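Local coordinates for protein L544 (Acanthamoeba polyphaga mimivirus, PDB 4AMQ) that probably acts as a metal-dependent nucleotidyltransferase, transferring nucleotidyl groups with the help of divalent ions held by carboxylates, and is carried in the virion, at residues 189-201 with 208-220. Sequence-based numbering, arbitrary orientation.
With MN (manganese (II) ion), chain C.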
ATOM      1  N   ASP A 189      24.481   4.527  -9.039  1.00 50.10           N
ATOM      2  CA  ASP A 189      25.074   3.318  -8.477  1.00 52.06           C
ATOM      3  C   ASP A 189      23.982   2.295  -8.213  1.00 51.32           C
ATOM      4  O   ASP A 189      24.128   1.113  -8.528  1.00 52.82           O
ATOM      5  CB  ASP A 189      25.803   3.624  -7.165  1.00 53.90           C
ATOM      6  CG  ASP A 189      27.113   4.362  -7.370  1.00 56.03           C
ATOM      7  OD1 ASP A 189      27.415   4.757  -8.518  1.00 54.65           O
ATOM      8  OD2 ASP A 189      27.836   4.558  -6.369  1.00 58.07           O
ATOM      9  N   VAL A 190      22.880   2.763  -7.638  1.00 50.69           N
ATOM     10  CA  VAL A 190      21.774   1.887  -7.267  1.00 47.20           C
ATOM     11  C   VAL A 190      21.122   1.198  -8.468  1.00 45.73           C
ATOM     12  O   VAL A 190      20.848   0.001  -8.424  1.00 48.19           O
ATOM     13  CB  VAL A 190      20.710   2.646  -6.453  1.00 49.59           C
ATOM     14  CG1 VAL A 190      19.487   1.784  -6.249  1.00 47.42           C
ATOM     15  CG2 VAL A 190      21.288   3.086  -5.111  1.00 44.74           C
ATOM     16  N   VAL A 191      20.871   1.947  -9.538  1.00 44.23           N
ATOM     17  CA  VAL A 191      20.291   1.353 -10.741  1.00 50.13           C
ATOM     18  C   VAL A 191      21.232   0.331 -11.384  1.00 49.78           C
ATOM     19  O   VAL A 191      20.785  -0.663 -11.955  1.00 46.90           O
ATOM     20  CB  VAL A 191      19.884   2.419 -11.784  1.00 51.72           C
ATOM     21  CG1 VAL A 191      20.768   3.644 -11.678  1.00 54.70           C
ATOM     22  CG2 VAL A 191      19.935   1.835 -13.188  1.00 50.49           C
ATOM     23  N   LYS A 192      22.534   0.576 -11.283  1.00 52.36           N
ATOM     24  CA  LYS A 192      23.521  -0.322 -11.870  1.00 54.01           C
ATOM     25  C   LYS A 192      23.584  -1.643 -11.108  1.00 50.62           C
ATOM     26  O   LYS A 192      23.874  -2.690 -11.685  1.00 51.62           O
ATOM     27  CB  LYS A 192      24.903   0.337 -11.904  1.00 55.73           C
ATOM     28  CG  LYS A 192      25.928  -0.419 -12.740  1.00 60.94           C
ATOM     29  CD  LYS A 192      25.506  -0.477 -14.203  1.00 65.37           C
ATOM     30  CE  LYS A 192      26.414  -1.393 -15.013  1.00 66.48           C
ATOM     31  NZ  LYS A 192      25.976  -1.493 -16.434  1.00 67.75           N
ATOM     32  N   ASN A 193      23.298  -1.587  -9.812  1.00 50.34           N
ATOM     33  CA  ASN A 193      23.357  -2.772  -8.965  1.00 46.13           C
ATOM     34  C   ASN A 193      22.011  -3.463  -8.795  1.00 46.02           C
ATOM     35  O   ASN A 193      21.885  -4.413  -8.020  1.00 39.67           O
ATOM     36  CB  ASN A 193      23.935  -2.422  -7.592  1.00 49.09           C
ATOM     37  CG  ASN A 193      25.412  -2.090  -7.653  1.00 60.36           C
ATOM     38  OD1 ASN A 193      26.251  -2.980  -7.805  1.00 64.79           O
ATOM     39  ND2 ASN A 193      25.738  -0.810  -7.529  1.00 58.54           N
ATOM     40  N   ASN A 194      21.002  -2.989  -9.517  1.00 44.26           N
ATOM     41  CA  ASN A 194      19.663  -3.552  -9.390  1.00 43.69           C
ATOM     42  C   ASN A 194      19.012  -3.838 -10.735  1.00 37.21           C
ATOM     43  O   ASN A 194      19.440  -3.316 -11.762  1.00 42.64           O
ATOM     44  CB  ASN A 194      18.777  -2.639  -8.538  1.00 45.22           C
ATOM     45  CG  ASN A 194      19.157  -2.667  -7.069  1.00 42.06           C
ATOM     46  OD1 ASN A 194      18.644  -3.481  -6.299  1.00 42.76           O
ATOM     47  ND2 ASN A 194      20.068  -1.784  -6.675  1.00 40.50           N
ATOM     48  N   SER A 195      17.975  -4.668 -10.725  1.00 35.36           N
ATOM     49  CA  SER A 195      17.306  -5.060 -11.960  1.00 42.54           C
ATOM     50  C   SER A 195      15.935  -4.410 -12.105  1.00 41.10           C
ATOM     51  O   SER A 195      15.379  -4.357 -13.200  1.00 40.09           O
ATOM     52  CB  SER A 195      17.160  -6.581 -12.026  1.00 38.85           C
ATOM     53  OG  SER A 195      18.420  -7.219 -11.912  1.00 56.94           O
ATOM     54  N   ILE A 196      15.391  -3.924 -10.996  1.00 39.91           N
ATOM     55  CA  ILE A 196      14.055  -3.346 -10.998  1.00 41.70           C
ATOM     56  C   ILE A 196      13.937  -2.152 -10.053  1.00 40.53           C
ATOM     57  O   ILE A 196      14.605  -2.095  -9.023  1.00 41.01           O
ATOM     58  CB  ILE A 196      12.994  -4.391 -10.602  1.00 44.06           C
ATOM     59  CG1 ILE A 196      11.605  -3.749 -10.561  1.00 42.80           C
ATOM     60  CG2 ILE A 196      13.333  -5.007  -9.255  1.00 44.24           C
ATOM     61  CD1 ILE A 196      10.549  -4.618  -9.922  1.00 44.52           C
ATOM     62  N   LEU A 197      13.093  -1.195 -10.424  1.00 37.82           N
ATOM     63  CA  LEU A 197      12.739  -0.097  -9.532  1.00 39.87           C
ATOM     64  C   LEU A 197      11.222   0.049  -9.475  1.00 37.81           C
ATOM     65  O   LEU A 197      10.516  -0.336 -10.411  1.00 34.69           O
ATOM     66  CB  LEU A 197      13.408   1.211  -9.965  1.00 39.66           C
ATOM     67  CG  LEU A 197      13.095   1.784 -11.348  1.00 40.80           C
ATOM     68  CD1 LEU A 197      11.801   2.587 -11.319  1.00 36.35           C
ATOM     69  CD2 LEU A 197      14.246   2.656 -11.829  1.00 38.60           C
ATOM     70  N   LEU A 198      10.721   0.589  -8.368  1.00 34.89           N
ATOM     71  CA  LEU A 198       9.281   0.738  -8.187  1.00 30.95           C
ATOM     72  C   LEU A 198       8.893   2.208  -8.161  1.00 29.58           C
ATOM     73  O   LEU A 198       9.451   2.985  -7.381  1.00 29.12           O
ATOM     74  CB  LEU A 198       8.827   0.063  -6.888  1.00 32.85           C
ATOM     75  CG  LEU A 198       7.329   0.087  -6.565  1.00 39.58           C
ATOM     76  CD1 LEU A 198       6.576  -0.850  -7.490  1.00 36.65           C
ATOM     77  CD2 LEU A 198       7.076  -0.294  -5.113  1.00 39.70           C
ATOM     78  N   LEU A 199       7.952   2.584  -9.024  1.00 29.77           N
ATOM     79  CA  LEU A 199       7.399   3.933  -9.021  1.00 31.72           C
ATOM     80  C   LEU A 199       6.108   3.950  -8.208  1.00 28.86           C
ATOM     81  O   LEU A 199       5.136   3.277  -8.561  1.00 31.64           O
ATOM     82  CB  LEU A 199       7.120   4.404 -10.451  1.00 27.01           C
ATOM     83  CG  LEU A 199       8.290   4.411 -11.440  1.00 30.84           C
ATOM     84  CD1 LEU A 199       7.817   4.777 -12.844  1.00 29.11           C
ATOM     85  CD2 LEU A 199       9.386   5.356 -10.977  1.00 23.90           C
ATOM     86  N   GLN A 200       6.093   4.706  -7.116  1.00 27.50           N
ATOM     87  CA  GLN A 200       4.891   4.795  -6.290  1.00 27.65           C
ATOM     88  C   GLN A 200       4.150   6.105  -6.514  1.00 27.89           C
ATOM     89  O   GLN A 200       4.539   7.153  -5.999  1.00 26.48           O
ATOM     90  CB  GLN A 200       5.217   4.604  -4.810  1.00 30.26           C
ATOM     91  CG  GLN A 200       5.505   3.156  -4.440  1.00 40.37           C
ATOM     92  CD  GLN A 200       5.628   2.950  -2.947  1.00 43.99           C
ATOM     93  OE1 GLN A 200       5.996   3.864  -2.210  1.00 42.90           O
ATOM     94  NE2 GLN A 200       5.312   1.744  -2.490  1.00 47.67           N
ATOM     95  N   TYR A 201       3.076   6.031  -7.289  1.00 24.60           N
ATOM     96  CA  TYR A 201       2.296   7.209  -7.631  1.00 26.79           C
ATOM     97  C   TYR A 201       1.055   7.311  -6.759  1.00 27.68           C
ATOM     98  O   TYR A 201       0.564   6.311  -6.229  1.00 28.50           O
ATOM     99  CB  TYR A 201       1.828   7.138  -9.091  1.00 29.76           C
ATOM    100  CG  TYR A 201       2.890   7.304 -10.164  1.00 29.06           C
ATOM    101  CD1 TYR A 201       3.285   8.567 -10.587  1.00 27.67           C
ATOM    102  CD2 TYR A 201       3.452   6.198 -10.794  1.00 31.49           C
ATOM    103  CE1 TYR A 201       4.230   8.726 -11.582  1.00 29.41           C
ATOM    104  CE2 TYR A 201       4.401   6.347 -11.795  1.00 29.93           C
ATOM    105  CZ  TYR A 201       4.785   7.614 -12.186  1.00 31.84           C
ATOM    106  OH  TYR A 201       5.728   7.774 -13.181  1.00 29.87           O
ATOM    107  N   TYR A 208     -10.716  11.700  -5.206  1.00 36.14           N
ATOM    108  CA  TYR A 208      -9.575  11.536  -4.303  1.00 30.53           C
ATOM    109  C   TYR A 208      -8.459  10.681  -4.926  1.00 31.13           C
ATOM    110  O   TYR A 208      -8.681  10.006  -5.930  1.00 28.21           O
ATOM    111  CB  TYR A 208     -10.044  10.949  -2.963  1.00 27.47           C
ATOM    112  CG  TYR A 208     -10.699   9.588  -3.083  1.00 34.98           C
ATOM    113  CD1 TYR A 208      -9.928   8.436  -3.215  1.00 30.66           C
ATOM    114  CD2 TYR A 208     -12.085   9.451  -3.056  1.00 30.05           C
ATOM    115  CE1 TYR A 208     -10.516   7.188  -3.322  1.00 28.92           C
ATOM    116  CE2 TYR A 208     -12.683   8.203  -3.162  1.00 27.42           C
ATOM    117  CZ  TYR A 208     -11.889   7.075  -3.297  1.00 35.25           C
ATOM    118  OH  TYR A 208     -12.464   5.828  -3.405  1.00 34.32           O
ATOM    119  N   PRO A 209      -7.252  10.717  -4.333  1.00 29.35           N
ATOM    120  CA  PRO A 209      -6.066  10.028  -4.869  1.00 27.96           C
ATOM    121  C   PRO A 209      -6.138   8.506  -4.791  1.00 27.04           C
ATOM    122  O   PRO A 209      -6.680   7.951  -3.839  1.00 27.48           O
ATOM    123  CB  PRO A 209      -4.929  10.529  -3.969  1.00 29.98           C
ATOM    124  CG  PRO A 209      -5.460  11.754  -3.303  1.00 26.59           C
ATOM    125  CD  PRO A 209      -6.922  11.527  -3.150  1.00 25.11           C
ATOM    126  N   ILE A 210      -5.573   7.851  -5.799  1.00 28.12           N
ATOM    127  CA  ILE A 210      -5.509   6.396  -5.878  1.00 30.91           C
ATOM    128  C   ILE A 210      -4.063   5.982  -6.133  1.00 25.13           C
ATOM    129  O   ILE A 210      -3.365   6.601  -6.931  1.00 28.63           O
ATOM    130  CB  ILE A 210      -6.407   5.868  -7.016  1.00 32.12           C
ATOM    131  CG1 ILE A 210      -7.864   6.231  -6.744  1.00 32.83           C
ATOM    132  CG2 ILE A 210      -6.267   4.367  -7.169  1.00 32.00           C
ATOM    133  CD1 ILE A 210      -8.398   5.632  -5.463  1.00 34.27           C
ATOM    134  N   GLY A 211      -3.609   4.947  -5.441  1.00 24.61           N
ATOM    135  CA  GLY A 211      -2.245   4.482  -5.595  1.00 26.15           C
ATOM    136  C   GLY A 211      -2.029   3.742  -6.904  1.00 29.22           C
ATOM    137  O   GLY A 211      -2.822   2.887  -7.286  1.00 26.40           O
ATOM    138  N   PHE A 212      -0.959   4.101  -7.602  1.00 27.09           N
ATOM    139  CA  PHE A 212      -0.511   3.366  -8.774  1.00 26.31           C
ATOM    140  C   PHE A 212       0.921   2.923  -8.509  1.00 29.62           C
ATOM    141  O   PHE A 212       1.822   3.757  -8.413  1.00 28.90           O
ATOM    142  CB  PHE A 212      -0.555   4.250 -10.027  1.00 25.85           C
ATOM    143  CG  PHE A 212      -1.933   4.423 -10.610  1.00 26.41           C
ATOM    144  CD1 PHE A 212      -2.881   5.205  -9.972  1.00 27.52           C
ATOM    145  CD2 PHE A 212      -2.280   3.799 -11.798  1.00 27.32           C
ATOM    146  CE1 PHE A 212      -4.150   5.363 -10.511  1.00 30.19           C
ATOM    147  CE2 PHE A 212      -3.547   3.955 -12.342  1.00 30.09           C
ATOM    148  CZ  PHE A 212      -4.481   4.738 -11.698  1.00 30.09           C
ATOM    149  N   ASP A 213       1.126   1.617  -8.369  1.00 28.97           N
ATOM    150  CA  ASP A 213       2.466   1.072  -8.189  1.00 31.36           C
ATOM    151  C   ASP A 213       2.968   0.441  -9.486  1.00 30.53           C
ATOM    152  O   ASP A 213       2.394  -0.536  -9.973  1.00 32.36           O
ATOM    153  CB  ASP A 213       2.490   0.045  -7.051  1.00 32.21           C
ATOM    154  CG  ASP A 213       2.199   0.666  -5.689  1.00 37.16           C
ATOM    155  OD1 ASP A 213       2.529   1.853  -5.483  1.00 36.01           O
ATOM    156  OD2 ASP A 213       1.642  -0.040  -4.822  1.00 41.29           O
ATOM    157  N   ILE A 214       4.038   1.005 -10.040  1.00 28.32           N
ATOM    158  CA  ILE A 214       4.611   0.510 -11.289  1.00 29.93           C
ATOM    159  C   ILE A 214       5.989  -0.110 -11.076  1.00 30.40           C
ATOM    160  O   ILE A 214       6.965   0.600 -10.827  1.00 28.87           O
ATOM    161  CB  ILE A 214       4.758   1.631 -12.337  1.00 28.10           C
ATOM    162  CG1 ILE A 214       3.494   2.497 -12.395  1.00 26.88           C
ATOM    163  CG2 ILE A 214       5.100   1.038 -13.704  1.00 29.01           C
ATOM    164  CD1 ILE A 214       2.224   1.715 -12.657  1.00 30.54           C
ATOM    165  N   ALA A 215       6.062  -1.432 -11.183  1.00 30.94           N
ATOM    166  CA  ALA A 215       7.332  -2.147 -11.091  1.00 31.58           C
ATOM    167  C   ALA A 215       8.046  -2.096 -12.434  1.00 31.36           C
ATOM    168  O   ALA A 215       7.608  -2.710 -13.405  1.00 34.26           O
ATOM    169  CB  ALA A 215       7.101  -3.583 -10.670  1.00 30.29           C
ATOM    170  N   VAL A 216       9.146  -1.358 -12.488  1.00 30.31           N
ATOM    171  CA  VAL A 216       9.879  -1.181 -13.731  1.00 32.61           C
ATOM    172  C   VAL A 216      11.095  -2.103 -13.792  1.00 37.77           C
ATOM    173  O   VAL A 216      12.072  -1.907 -13.071  1.00 35.74           O
ATOM    174  CB  VAL A 216      10.323   0.279 -13.908  1.00 30.30           C
ATOM    175  CG1 VAL A 216      11.097   0.445 -15.204  1.00 34.58           C
ATOM    176  CG2 VAL A 216       9.110   1.206 -13.878  1.00 28.89           C
ATOM    177  N   ARG A 217      11.019  -3.116 -14.650  1.00 37.98           N
ATOM    178  CA  ARG A 217      12.133  -4.035 -14.856  1.00 39.16           C
ATOM    179  C   ARG A 217      12.979  -3.569 -16.032  1.00 38.20           C
ATOM    180  O   ARG A 217      12.540  -3.622 -17.180  1.00 36.50           O
ATOM    181  CB  ARG A 217      11.626  -5.456 -15.116  1.00 41.73           C
ATOM    182  CG  ARG A 217      12.698  -6.528 -14.957  1.00 49.57           C
ATOM    183  CD  ARG A 217      12.347  -7.793 -15.728  1.00 57.03           C
ATOM    184  NE  ARG A 217      10.955  -8.190 -15.535  1.00 66.75           N
ATOM    185  CZ  ARG A 217      10.527  -8.986 -14.559  1.00 68.03           C
ATOM    186  NH1 ARG A 217      11.387  -9.475 -13.673  1.00 60.19           N
ATOM    187  NH2 ARG A 217       9.240  -9.291 -14.468  1.00 61.10           N
ATOM    188  N   TYR A 218      14.194  -3.118 -15.741  1.00 41.31           N
ATOM    189  CA  TYR A 218      15.074  -2.581 -16.774  1.00 43.19           C
ATOM    190  C   TYR A 218      16.262  -3.497 -17.081  1.00 43.56           C
ATOM    191  O   TYR A 218      17.139  -3.141 -17.869  1.00 45.47           O
ATOM    192  CB  TYR A 218      15.556  -1.177 -16.391  1.00 40.43           C
ATOM    193  CG  TYR A 218      16.218  -1.112 -15.036  1.00 40.15           C
ATOM    194  CD1 TYR A 218      15.459  -1.011 -13.876  1.00 41.78           C
ATOM    195  CD2 TYR A 218      17.601  -1.158 -14.913  1.00 42.18           C
ATOM    196  CE1 TYR A 218      16.058  -0.956 -12.632  1.00 39.02           C
ATOM    197  CE2 TYR A 218      18.210  -1.104 -13.672  1.00 40.80           C
ATOM    198  CZ  TYR A 218      17.434  -1.005 -12.537  1.00 40.01           C
ATOM    199  OH  TYR A 218      18.030  -0.948 -11.298  1.00 42.51           O
ATOM    200  N   LYS A 219      16.287  -4.670 -16.452  1.00 43.71           N
ATOM    201  CA  LYS A 219      17.262  -5.712 -16.778  1.00 48.63           C
ATOM    202  C   LYS A 219      16.551  -6.965 -17.280  1.00 52.73           C
ATOM    203  O   LYS A 219      15.427  -7.251 -16.867  1.00 52.36           O
ATOM    204  CB  LYS A 219      18.117  -6.081 -15.564  1.00 47.84           C
ATOM    205  CG  LYS A 219      19.198  -5.079 -15.198  1.00 48.50           C
ATOM    206  CD  LYS A 219      20.347  -5.786 -14.489  1.00 51.37           C
ATOM    207  CE  LYS A 219      21.039  -4.885 -13.479  1.00 50.75           C
ATOM    208  NZ  LYS A 219      21.534  -3.620 -14.075  1.00 49.01           N
ATOM    209  N   PRO A 220      17.210  -7.726 -18.167  1.00 55.43           N
ATOM    210  CA  PRO A 220      16.626  -8.956 -18.714  1.00 58.09           C
ATOM    211  C   PRO A 220      16.249  -9.947 -17.615  1.00 60.46           C
ATOM    212  O   PRO A 220      17.005 -10.104 -16.655  1.00 56.59           O
ATOM    213  CB  PRO A 220      17.759  -9.527 -19.571  1.00 61.70           C
ATOM    214  CG  PRO A 220      18.596  -8.346 -19.928  1.00 58.37           C
ATOM    215  CD  PRO A 220      18.545  -7.449 -18.728  1.00 54.62           C
TER
HETATM  216 MN    MN C 640      -0.282  -1.721  -4.678  1.00 38.87          MN
HETATM  217  O   HOH W   1       1.203   4.055  -4.532  1.00 29.54           O
HETATM  218  O   HOH W   2      -0.283  -1.109  -2.189  1.00 41.31           O
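Tyr218 places its ring between its own backbone N and carbonyl carbon (chi1 55°), which swings the phenol back against the 193-195 loop. One ring face takes Ser195 O, CE2 meets Val191 CG2, and OH lies 2.8 Å from Val191 O and 2.8 Å from Asn194 O. A tyrosine suits this spot, since its ring carbon packs on Val191 while its hydroxyl lies by the two carbonyls. Toward the other end Asp213, with CG anti to its carbonyl carbon (chi1 -66°), uses its two oxygens differently: OD2 binds manganese at 2.6 Å, while OD1 rests against Gln200 CG and accepts a hydrogen bond from a water that also donates to Tyr201 O. Asp66 and Asp68 bind this ion too, and also hold the second manganese, consistent with nucleotidyl transfer.

Along the antiparallel hairpin, hydrogen-bonded pairs form at Leu197-Val216, Leu199-Ile214 and Tyr201-Phe212; Leu199 N reaches Ile214 O at 2.9 Å. Branched aliphatic and aromatic side chains fill the face of Leu197, Leu199 and Tyr201, where Leu197 CD1 lies beside Val216 CB (3.8 Å) and Tyr201 CE2 meets Ile214 CG1. On the metal-bearing face, small Ala215 admits Ile196 CD1, 3.7 Å from its CB.

Lys219 and Lys192 share Asp79. Ile82 and Leu89 of helix 82-93 pack against Leu197 and Tyr201, and the hairpin lies inside the mixed sheet, flanked by strands 66-72 and 99-108.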